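Local coordinates for DegV family protein (Streptococcus agalactiae, PDB 3LUP) that probably binds long-chain fatty acids and may take part in lipid transport or fatty acid metabolism, and here holds elaidic acid, at residues L46-D49 against Q50-K54; V164-L167 against N168-V171; V262-G265 against G266-T270. All blocks are in the same frame, centred on the assembly; numbering follows the deposited sequence.

Interaction 1 of 3, residues L46-D49 against Q50-K54; sequences LTLD and QYYDK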
ATOM      1  N   LEU A  46      -8.700   6.481  17.172  1.00 39.60           N
ATOM      2  CA  LEU A  46      -7.261   6.675  17.257  1.00 39.03           C
ATOM      3  C   LEU A  46      -6.789   7.663  16.195  1.00 38.74           C
ATOM      4  O   LEU A  46      -7.007   7.454  14.995  1.00 38.39           O
ATOM      5  CB  LEU A  46      -6.542   5.334  17.071  1.00 38.99           C
ATOM      6  CG  LEU A  46      -5.012   5.354  16.979  1.00 39.17           C
ATOM      7  CD1 LEU A  46      -4.371   5.231  18.346  1.00 39.54           C
ATOM      8  CD2 LEU A  46      -4.521   4.248  16.084  1.00 38.65           C
ATOM      9  N   THR A  47      -6.148   8.739  16.644  1.00 38.58           N
ATOM     10  CA  THR A  47      -5.489   9.681  15.731  1.00 38.55           C
ATOM     11  C   THR A  47      -4.048   9.233  15.463  1.00 38.60           C
ATOM     12  O   THR A  47      -3.507   8.388  16.195  1.00 38.62           O
ATOM     13  CB  THR A  47      -5.470  11.136  16.274  1.00 38.44           C
ATOM     14  OG1 THR A  47      -4.449  11.273  17.272  1.00 37.88           O
ATOM     15  CG2 THR A  47      -6.829  11.528  16.838  1.00 38.03           C
ATOM     16  N   LEU A  48      -3.423   9.804  14.428  1.00 38.34           N
ATOM     17  CA  LEU A  48      -2.035   9.461  14.124  1.00 37.92           C
ATOM     18  C   LEU A  48      -1.089   9.874  15.259  1.00 37.68           C
ATOM     19  O   LEU A  48      -0.123   9.162  15.539  1.00 37.94           O
ATOM     20  CB  LEU A  48      -1.571   9.997  12.751  1.00 37.75           C
ATOM     21  CG  LEU A  48      -0.247   9.384  12.216  1.00 38.34           C
ATOM     22  CD1 LEU A  48      -0.384   7.902  11.784  1.00 37.76           C
ATOM     23  CD2 LEU A  48       0.435  10.197  11.111  1.00 37.68           C
ATOM     24  N   ASP A  49      -1.384  10.988  15.938  1.00 37.21           N
ATOM     25  CA  ASP A  49      -0.533  11.450  17.040  1.00 36.44           C
ATOM     26  C   ASP A  49      -0.657  10.574  18.272  1.00 36.10           C
ATOM     27  O   ASP A  49       0.335  10.308  18.951  1.00 36.05           O
ATOM     28  CB  ASP A  49      -0.790  12.915  17.372  1.00 36.41           C
ATOM     29  CG  ASP A  49       0.169  13.843  16.649  1.00 37.57           C
ATOM     30  OD1 ASP A  49       1.345  13.974  17.090  1.00 38.92           O
ATOM     31  OD2 ASP A  49      -0.252  14.440  15.635  1.00 37.25           O
ATOM     32  N   GLN A  50      -1.874  10.109  18.547  1.00 35.87           N
ATOM     33  CA  GLN A  50      -2.110   9.187  19.658  1.00 35.55           C
ATOM     34  C   GLN A  50      -1.403   7.874  19.378  1.00 35.45           C
ATOM     35  O   GLN A  50      -0.877   7.242  20.307  1.00 35.33           O
ATOM     36  CB  GLN A  50      -3.602   8.913  19.863  1.00 35.51           C
ATOM     37  CG  GLN A  50      -4.356   9.909  20.746  1.00 35.47           C
ATOM     38  CD  GLN A  50      -5.833   9.527  20.919  1.00 34.74           C
ATOM     39  OE1 GLN A  50      -6.310   8.570  20.314  1.00 35.33           O
ATOM     40  NE2 GLN A  50      -6.550  10.276  21.742  1.00 33.51           N
ATOM     41  N   TYR A  51      -1.396   7.483  18.095  1.00 34.99           N
ATOM     42  CA  TYR A  51      -0.793   6.235  17.657  1.00 34.53           C
ATOM     43  C   TYR A  51       0.669   6.152  18.012  1.00 35.18           C
ATOM     44  O   TYR A  51       1.109   5.164  18.602  1.00 35.51           O
ATOM     45  CB  TYR A  51      -0.907   6.034  16.148  1.00 34.10           C
ATOM     46  CG  TYR A  51      -0.079   4.845  15.715  1.00 32.36           C
ATOM     47  CD1 TYR A  51      -0.568   3.550  15.852  1.00 30.35           C
ATOM     48  CD2 TYR A  51       1.216   5.010  15.234  1.00 31.78           C
ATOM     49  CE1 TYR A  51       0.186   2.452  15.494  1.00 29.68           C
ATOM     50  CE2 TYR A  51       1.983   3.921  14.867  1.00 31.14           C
ATOM     51  CZ  TYR A  51       1.459   2.642  14.992  1.00 31.08           C
ATOM     52  OH  TYR A  51       2.224   1.553  14.630  1.00 31.51           O
ATOM     53  N   TYR A  52       1.423   7.176  17.617  1.00 35.73           N
ATOM     54  CA  TYR A  52       2.863   7.217  17.872  1.00 36.16           C
ATOM     55  C   TYR A  52       3.199   7.338  19.353  1.00 36.77           C
ATOM     56  O   TYR A  52       4.188   6.772  19.819  1.00 36.24           O
ATOM     57  CB  TYR A  52       3.519   8.337  17.068  1.00 35.88           C
ATOM     58  CG  TYR A  52       3.755   7.967  15.628  1.00 34.10           C
ATOM     59  CD1 TYR A  52       4.788   7.090  15.272  1.00 32.95           C
ATOM     60  CD2 TYR A  52       2.959   8.496  14.618  1.00 32.98           C
ATOM     61  CE1 TYR A  52       5.014   6.733  13.933  1.00 32.38           C
ATOM     62  CE2 TYR A  52       3.176   8.162  13.277  1.00 32.69           C
ATOM     63  CZ  TYR A  52       4.200   7.272  12.940  1.00 32.50           C
ATOM     64  OH  TYR A  52       4.407   6.941  11.618  1.00 31.33           O
ATOM     65  N   ASP A  53       2.363   8.072  20.081  1.00 38.19           N
ATOM     66  CA  ASP A  53       2.455   8.130  21.534  1.00 39.74           C
ATOM     67  C   ASP A  53       2.251   6.758  22.154  1.00 40.58           C
ATOM     68  O   ASP A  53       3.011   6.362  23.046  1.00 40.55           O
ATOM     69  CB  ASP A  53       1.430   9.101  22.099  1.00 39.82           C
ATOM     70  CG  ASP A  53       1.890  10.530  22.024  1.00 40.76           C
ATOM     71  OD1 ASP A  53       3.123  10.773  22.005  1.00 40.69           O
ATOM     72  OD2 ASP A  53       1.010  11.410  21.989  1.00 41.34           O
ATOM     73  N   LYS A  54       1.231   6.039  21.678  1.00 41.60           N
ATOM     74  CA  LYS A  54       0.971   4.678  22.144  1.00 42.80           C
ATOM     75  C   LYS A  54       2.070   3.706  21.709  1.00 43.57           C
ATOM     76  O   LYS A  54       2.417   2.781  22.447  1.00 43.75           O
ATOM     77  CB  LYS A  54      -0.416   4.177  21.710  1.00 42.92           C
ATOM     78  CG  LYS A  54      -1.561   4.670  22.595  1.00 43.12           C
ATOM     79  CD  LYS A  54      -2.853   3.873  22.434  1.00 42.80           C
ATOM     80  CE  LYS A  54      -3.678   3.981  23.729  1.00 43.89           C
ATOM     81  NZ  LYS A  54      -5.095   3.557  23.584  1.00 43.90           N
TER

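Interaction 2 of 3, residues V164-L167 against N168-V171; sequences VNDL and NHLV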
ATOM      1  N   VAL A 164      14.139   0.966   6.219  1.00 35.11           N
ATOM      2  CA  VAL A 164      13.551   1.142   7.531  1.00 36.11           C
ATOM      3  C   VAL A 164      14.596   1.608   8.541  1.00 37.29           C
ATOM      4  O   VAL A 164      15.813   1.486   8.312  1.00 37.46           O
ATOM      5  CB  VAL A 164      12.771  -0.123   8.014  1.00 35.78           C
ATOM      6  CG1 VAL A 164      11.707  -0.495   7.008  1.00 34.46           C
ATOM      7  CG2 VAL A 164      13.707  -1.295   8.282  1.00 35.39           C
ATOM      8  N   ASN A 165      14.121   2.153   9.650  1.00 38.27           N
ATOM      9  CA  ASN A 165      15.033   2.563  10.676  1.00 39.53           C
ATOM     10  C   ASN A 165      15.451   1.377  11.544  1.00 40.45           C
ATOM     11  O   ASN A 165      16.641   1.180  11.822  1.00 40.73           O
ATOM     12  CB  ASN A 165      14.454   3.693  11.496  1.00 39.13           C
ATOM     13  CG  ASN A 165      15.503   4.388  12.289  1.00 40.80           C
ATOM     14  OD1 ASN A 165      15.352   4.590  13.495  1.00 42.96           O
ATOM     15  ND2 ASN A 165      16.611   4.739  11.629  1.00 41.69           N
ATOM     16  N   ASP A 166      14.475   0.576  11.955  1.00 41.55           N
ATOM     17  CA  ASP A 166      14.772  -0.642  12.693  1.00 42.24           C
ATOM     18  C   ASP A 166      13.881  -1.797  12.252  1.00 41.99           C
ATOM     19  O   ASP A 166      12.667  -1.648  12.062  1.00 41.75           O
ATOM     20  CB  ASP A 166      14.717  -0.411  14.215  1.00 43.17           C
ATOM     21  CG  ASP A 166      13.309  -0.527  14.788  1.00 44.43           C
ATOM     22  OD1 ASP A 166      12.392   0.114  14.215  1.00 46.03           O
ATOM     23  OD2 ASP A 166      13.139  -1.255  15.806  1.00 44.18           O
ATOM     24  N   LEU A 167      14.514  -2.950  12.105  1.00 41.86           N
ATOM     25  CA  LEU A 167      13.909  -4.079  11.423  1.00 41.83           C
ATOM     26  C   LEU A 167      12.990  -4.960  12.274  1.00 41.66           C
ATOM     27  O   LEU A 167      12.334  -5.850  11.742  1.00 41.88           O
ATOM     28  CB  LEU A 167      15.012  -4.936  10.809  1.00 42.08           C
ATOM     29  CG  LEU A 167      15.765  -4.378   9.606  1.00 42.23           C
ATOM     30  CD1 LEU A 167      17.245  -4.715   9.726  1.00 43.40           C
ATOM     31  CD2 LEU A 167      15.177  -4.931   8.321  1.00 41.48           C
ATOM     32  N   ASN A 168      12.942  -4.727  13.581  1.00 41.32           N
ATOM     33  CA  ASN A 168      12.120  -5.545  14.468  1.00 41.29           C
ATOM     34  C   ASN A 168      10.674  -5.626  14.022  1.00 40.39           C
ATOM     35  O   ASN A 168      10.100  -6.713  13.966  1.00 40.07           O
ATOM     36  CB  ASN A 168      12.198  -5.014  15.893  1.00 41.92           C
ATOM     37  CG  ASN A 168      13.616  -4.816  16.334  1.00 44.76           C
ATOM     38  OD1 ASN A 168      14.323  -5.792  16.635  1.00 47.18           O
ATOM     39  ND2 ASN A 168      14.075  -3.552  16.329  1.00 46.18           N
ATOM     40  N   HIS A 169      10.101  -4.471  13.693  1.00 39.66           N
ATOM     41  CA  HIS A 169       8.740  -4.401  13.195  1.00 39.14           C
ATOM     42  C   HIS A 169       8.529  -5.340  12.021  1.00 38.90           C
ATOM     43  O   HIS A 169       7.622  -6.171  12.049  1.00 38.71           O
ATOM     44  CB  HIS A 169       8.396  -2.981  12.801  1.00 38.98           C
ATOM     45  CG  HIS A 169       8.360  -2.036  13.955  1.00 39.13           C
ATOM     46  ND1 HIS A 169       7.182  -1.545  14.477  1.00 38.35           N
ATOM     47  CD2 HIS A 169       9.359  -1.487  14.686  1.00 38.64           C
ATOM     48  CE1 HIS A 169       7.453  -0.732  15.482  1.00 38.64           C
ATOM     49  NE2 HIS A 169       8.767  -0.676  15.628  1.00 39.93           N
ATOM     50  N   LEU A 170       9.382  -5.224  11.008  1.00 38.73           N
ATOM     51  CA  LEU A 170       9.274  -6.084   9.838  1.00 38.75           C
ATOM     52  C   LEU A 170       9.507  -7.569  10.094  1.00 38.74           C
ATOM     53  O   LEU A 170       8.822  -8.406   9.502  1.00 39.05           O
ATOM     54  CB  LEU A 170      10.168  -5.594   8.713  1.00 38.69           C
ATOM     55  CG  LEU A 170       9.476  -4.638   7.737  1.00 38.92           C
ATOM     56  CD1 LEU A 170      10.440  -4.218   6.653  1.00 37.84           C
ATOM     57  CD2 LEU A 170       8.227  -5.269   7.125  1.00 38.29           C
ATOM     58  N   VAL A 171      10.452  -7.884  10.972  1.00 38.57           N
ATOM     59  CA  VAL A 171      10.829  -9.265  11.260  1.00 38.44           C
ATOM     60  C   VAL A 171       9.800  -9.923  12.178  1.00 38.63           C
ATOM     61  O   VAL A 171       9.249 -10.976  11.843  1.00 38.33           O
ATOM     62  CB  VAL A 171      12.246  -9.330  11.892  1.00 38.67           C
ATOM     63  CG1 VAL A 171      12.593 -10.748  12.393  1.00 38.07           C
ATOM     64  CG2 VAL A 171      13.309  -8.797  10.912  1.00 38.76           C
TER
HETATM   65  O   HOH W   1      10.731  -2.864  10.390  1.00 34.52           O

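Interaction 3 of 3, residues V262-G265 against G266-T270; sequences VSFG and GVIAT. With ELA (Elaidic acid), chain B.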
ATOM      1  N   VAL A 262       4.249  11.863   0.891  1.00 32.31           N
ATOM      2  CA  VAL A 262       3.059  11.467   1.631  1.00 31.79           C
ATOM      3  C   VAL A 262       3.465  10.596   2.806  1.00 31.84           C
ATOM      4  O   VAL A 262       4.539   9.978   2.789  1.00 31.48           O
ATOM      5  CB  VAL A 262       2.043  10.690   0.747  1.00 31.96           C
ATOM      6  CG1 VAL A 262       1.521  11.569  -0.364  1.00 31.92           C
ATOM      7  CG2 VAL A 262       2.641   9.390   0.184  1.00 31.13           C
ATOM      8  N   SER A 263       2.596  10.547   3.813  1.00 31.70           N
ATOM      9  CA  SER A 263       2.829   9.755   5.010  1.00 31.77           C
ATOM     10  C   SER A 263       2.189   8.372   5.018  1.00 31.45           C
ATOM     11  O   SER A 263       1.216   8.121   4.291  1.00 31.02           O
ATOM     12  CB  SER A 263       2.353  10.525   6.222  1.00 31.69           C
ATOM     13  OG  SER A 263       3.348  11.461   6.548  1.00 33.99           O
ATOM     14  N   PHE A 264       2.759   7.489   5.846  1.00 30.99           N
ATOM     15  CA  PHE A 264       2.117   6.235   6.211  1.00 30.60           C
ATOM     16  C   PHE A 264       1.132   6.506   7.354  1.00 30.41           C
ATOM     17  O   PHE A 264       1.237   7.528   8.046  1.00 30.31           O
ATOM     18  CB  PHE A 264       3.151   5.190   6.661  1.00 30.56           C
ATOM     19  CG  PHE A 264       4.088   4.710   5.564  1.00 30.90           C
ATOM     20  CD1 PHE A 264       3.612   3.953   4.482  1.00 32.68           C
ATOM     21  CD2 PHE A 264       5.456   4.971   5.636  1.00 30.37           C
ATOM     22  CE1 PHE A 264       4.496   3.484   3.472  1.00 32.00           C
ATOM     23  CE2 PHE A 264       6.331   4.531   4.639  1.00 30.77           C
ATOM     24  CZ  PHE A 264       5.852   3.780   3.556  1.00 31.17           C
ATOM     25  N   GLY A 265       0.163   5.603   7.528  1.00 30.23           N
ATOM     26  CA  GLY A 265      -0.709   5.586   8.704  1.00 29.69           C
ATOM     27  C   GLY A 265      -0.221   4.532   9.700  1.00 29.57           C
ATOM     28  O   GLY A 265       0.847   3.954   9.515  1.00 29.19           O
ATOM     29  N   GLY A 266      -1.006   4.293  10.754  1.00 29.41           N
ATOM     30  CA  GLY A 266      -0.626   3.409  11.843  1.00 28.97           C
ATOM     31  C   GLY A 266      -0.559   1.968  11.393  1.00 29.44           C
ATOM     32  O   GLY A 266       0.196   1.165  11.946  1.00 29.47           O
ATOM     33  N   VAL A 267      -1.343   1.641  10.373  1.00 29.52           N
ATOM     34  CA  VAL A 267      -1.356   0.294   9.810  1.00 29.56           C
ATOM     35  C   VAL A 267       0.046  -0.116   9.339  1.00 29.82           C
ATOM     36  O   VAL A 267       0.577  -1.124   9.802  1.00 30.39           O
ATOM     37  CB  VAL A 267      -2.425   0.159   8.701  1.00 29.32           C
ATOM     38  CG1 VAL A 267      -2.346  -1.193   8.037  1.00 29.11           C
ATOM     39  CG2 VAL A 267      -3.832   0.374   9.300  1.00 29.58           C
ATOM     40  N   ILE A 268       0.656   0.697   8.471  1.00 29.97           N
ATOM     41  CA  ILE A 268       1.990   0.424   7.916  1.00 29.57           C
ATOM     42  C   ILE A 268       3.130   0.811   8.863  1.00 29.78           C
ATOM     43  O   ILE A 268       4.128   0.119   8.923  1.00 30.67           O
ATOM     44  CB  ILE A 268       2.157   1.061   6.515  1.00 29.42           C
ATOM     45  CG1 ILE A 268       1.107   0.484   5.554  1.00 29.91           C
ATOM     46  CG2 ILE A 268       3.545   0.804   5.965  1.00 28.40           C
ATOM     47  CD1 ILE A 268       0.874   1.285   4.284  1.00 31.00           C
ATOM     48  N   ALA A 269       2.977   1.892   9.621  1.00 29.96           N
ATOM     49  CA  ALA A 269       3.897   2.210  10.712  1.00 29.95           C
ATOM     50  C   ALA A 269       4.082   1.009  11.672  1.00 30.36           C
ATOM     51  O   ALA A 269       5.201   0.669  12.045  1.00 30.65           O
ATOM     52  CB  ALA A 269       3.419   3.426  11.462  1.00 29.46           C
ATOM     53  N   THR A 270       2.986   0.359  12.042  1.00 30.64           N
ATOM     54  CA  THR A 270       3.043  -0.889  12.810  1.00 31.13           C
ATOM     55  C   THR A 270       4.053  -1.919  12.274  1.00 31.82           C
ATOM     56  O   THR A 270       4.768  -2.544  13.050  1.00 31.81           O
ATOM     57  CB  THR A 270       1.630  -1.550  12.938  1.00 31.05           C
ATOM     58  OG1 THR A 270       0.760  -0.696  13.695  1.00 29.70           O
ATOM     59  CG2 THR A 270       1.707  -2.903  13.639  1.00 30.99           C
TER
HETATM   60  CA  ELA B 301      -3.040  -9.046   8.635  1.00 52.96           C
HETATM   61  C   ELA B 301      -3.018 -10.029   9.809  1.00 54.95           C
HETATM   62  O   ELA B 301      -2.257  -9.888  10.812  1.00 54.14           O
HETATM   63  C3  ELA B 301      -3.476  -7.633   9.017  1.00 48.32           C
HETATM   64  C4  ELA B 301      -3.774  -6.793   7.779  1.00 46.96           C
HETATM   65  C5  ELA B 301      -2.939  -5.499   7.723  1.00 46.74           C
HETATM   66  C6  ELA B 301      -1.558  -5.744   7.099  1.00 44.62           C
HETATM   67  C7  ELA B 301      -0.498  -4.668   7.305  1.00 42.43           C
HETATM   68  C8  ELA B 301       0.827  -5.112   6.672  1.00 42.25           C
HETATM   69  C9  ELA B 301       1.582  -3.936   6.067  1.00 41.37           C
HETATM   70  C10 ELA B 301       2.995  -4.050   5.634  1.00 40.25           C
HETATM   71  C11 ELA B 301       3.861  -2.808   5.573  1.00 39.40           C
HETATM   72  C12 ELA B 301       4.624  -2.685   4.261  1.00 37.95           C
HETATM   73  C13 ELA B 301       4.136  -1.545   3.383  1.00 37.06           C
HETATM   74  C14 ELA B 301       5.235  -0.936   2.524  1.00 36.64           C
HETATM   75  C15 ELA B 301       4.686   0.267   1.743  1.00 36.35           C
HETATM   76  C16 ELA B 301       5.605   0.750   0.620  1.00 34.37           C
HETATM   77  C17 ELA B 301       4.934   0.604  -0.742  1.00 34.94           C
HETATM   78  C18 ELA B 301       5.268   1.754  -1.684  1.00 34.37           C
HETATM   79  OXT ELA B 301      -3.771 -11.030   9.769  1.00 55.09           O
HETATM   80  O   HOH W   2      -1.136   3.156   6.829  1.00 12.73           O

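Interaction 1 of 3, residues L46-D49 against Q50-K54
Tyr51, Tyr52 and Asp53 send their backbone N-H groups to the carbonyl oxygens of Thr47, Leu48 and Asp49, which sets up the first turns of helix 48-57. The bond from Tyr51 N to Thr47 O is 3.0 Å. Thr47 also closes the helix start with its side chain. With chi1 at 78°, its hydroxyl is turned toward the N-H of Gln50. Thr47 OG1 accepts from Gln50 N at 3.1 Å, in a fairly straight bond of 164° at the hydrogen. Gln50 CB and CG lie alongside the same hydroxyl, and the chain runs on extended.

Two leucines pack against two tyrosines. Leu46 comes in from the loop, and its CD2 lies 4.0 Å from Tyr51 CD1, at the ring edge near the ring plane. Its CD1 rests over the Tyr51 backbone. Leu48 and Tyr52 run side by side and point the same way, with Leu48 CG 3.8 Å from Tyr52 CE2. The rings also meet each other: Tyr51 CD2 stands over the centre of one Tyr52 face. Tyr51 OH goes on to hydrogen-bond Thr270 OG1. On the outer side, Asp49 forms a salt bridge to Arg238. The arrangement is a threonine N-cap on an amphipathic helix, whose tyrosine side leans on helix 266-272.

Interaction 2 of 3, residues V164-L167 against N168-V171
Val164 and Leu170 meet on the packed side of this turn, where the chain leaves strand 159-163 and enters helix 168-173. Val164 CG1 lies beside its own backbone N (chi1 -56°), which directs it at Leu170 CD1, 3.9 Å away; the two side chains approach at a slant. Both also touch Leu272 of helix 266-272. Leu167 and Val171 make a second apolar pair, four residues apart. Their closest side-chain atoms are Leu167 CB and Val171 CG2, at 4.2 Å. Leu186 and Ile183 of helix 179-186 pack against this pair. Between the same two residues, Val171 N donates to Leu167 O at 2.9 Å, nearly in line with the carbonyl.

The whole is a strand-loop-helix connection at the first turn of a short helix, and the side chain of Leu170 lies about 5 Å from the bound elaidic acid. A water joins loop to helix: it donates to Asp166 O and accepts from Leu170 N, both at 2.8 Å.

The other side is polar and more open. Asp166 and Asn168 are both partly exposed and cross at about a right angle. Asn168 ND2 donates to Asp166 OD2, which it meets on the anti side, 32° out of the carboxylate plane. The modelled length from Asn168 ND2 to Asp166 OD2, 2.5 Å, is short, and at this resolution little should be read into it. Asp166 OD1 comes within 3.5 Å of His169 CD2. The buried imidazole is also held through His169 ND1, which hydrogen-bonds to Thr270 O.

Interaction 3 of 3, residues V262-G265 against G266-T270
Phe264, Gly265 and Ile268 carry this contact, at the point where strand 259-263 gives way to helix 266-272. Gly265 stands at the N-cap and has no side chain, which leaves its backbone N and O as the polar groups here. Gly265 O accepts from Ala269 N at 3.0 Å, in a bond of 165° at the hydrogen, and Ala269 CB packs against that oxygen. Gly265 N donates to a water O at 2.9 Å, and the same water accepts a long, weak bond from Ile268 N. Gly266 N hydrogen-bonds to Glu42 OE1.

Phe264 and Ile268 cross at about a right angle. Ile268 CG2 is anti to the backbone N, and this branch does most of the touching. Ile268 CG2 reaches Phe264 CD1 at 3.5 Å and elaidic acid C13 at 3.5 Å, so this one methyl touches both ring and lipid. Here a strand-to-helix turn forms part of the wall of the fatty acid pocket, to which both residues belong. Phe264 CE1 extends the apolar surface, 3.7 Å from elaidic acid C15. Ser124 of helix 124-138 touches both side chains, and Ile235 of strand 230-236 also packs on Phe264. One residue earlier in the helix, Val267 CG1 comes within 4.0 Å of elaidic acid C7, nearer the carboxylate.

Gly266 O is gripped twice. Thr270 N and Thr270 OG1 both donate to it, from opposite faces of its carbonyl plane.

All three contacts are starts of helices. Interaction 3 is the buried one, its centre about 9 Å from the centre of the chain; the centres of interactions 1 and 2 lie about 20 and 17 Å out, and both are partly buried. Their chemistry differs too. Interaction 3 turns apolar groups to the lipid and has a glycine at its N-cap, with a water beside it. Interaction 1 caps with a hydroxyl and carries charged groups outside. Interaction 2 pairs a carboxylate with an amide on its open side. Helix 266-272 connects them: Thr270 meets interaction 1 through its hydroxyl and interaction 2 through its carbonyl. Interactions 1 and 2 do not touch; their nearest atoms are about 6 Å apart.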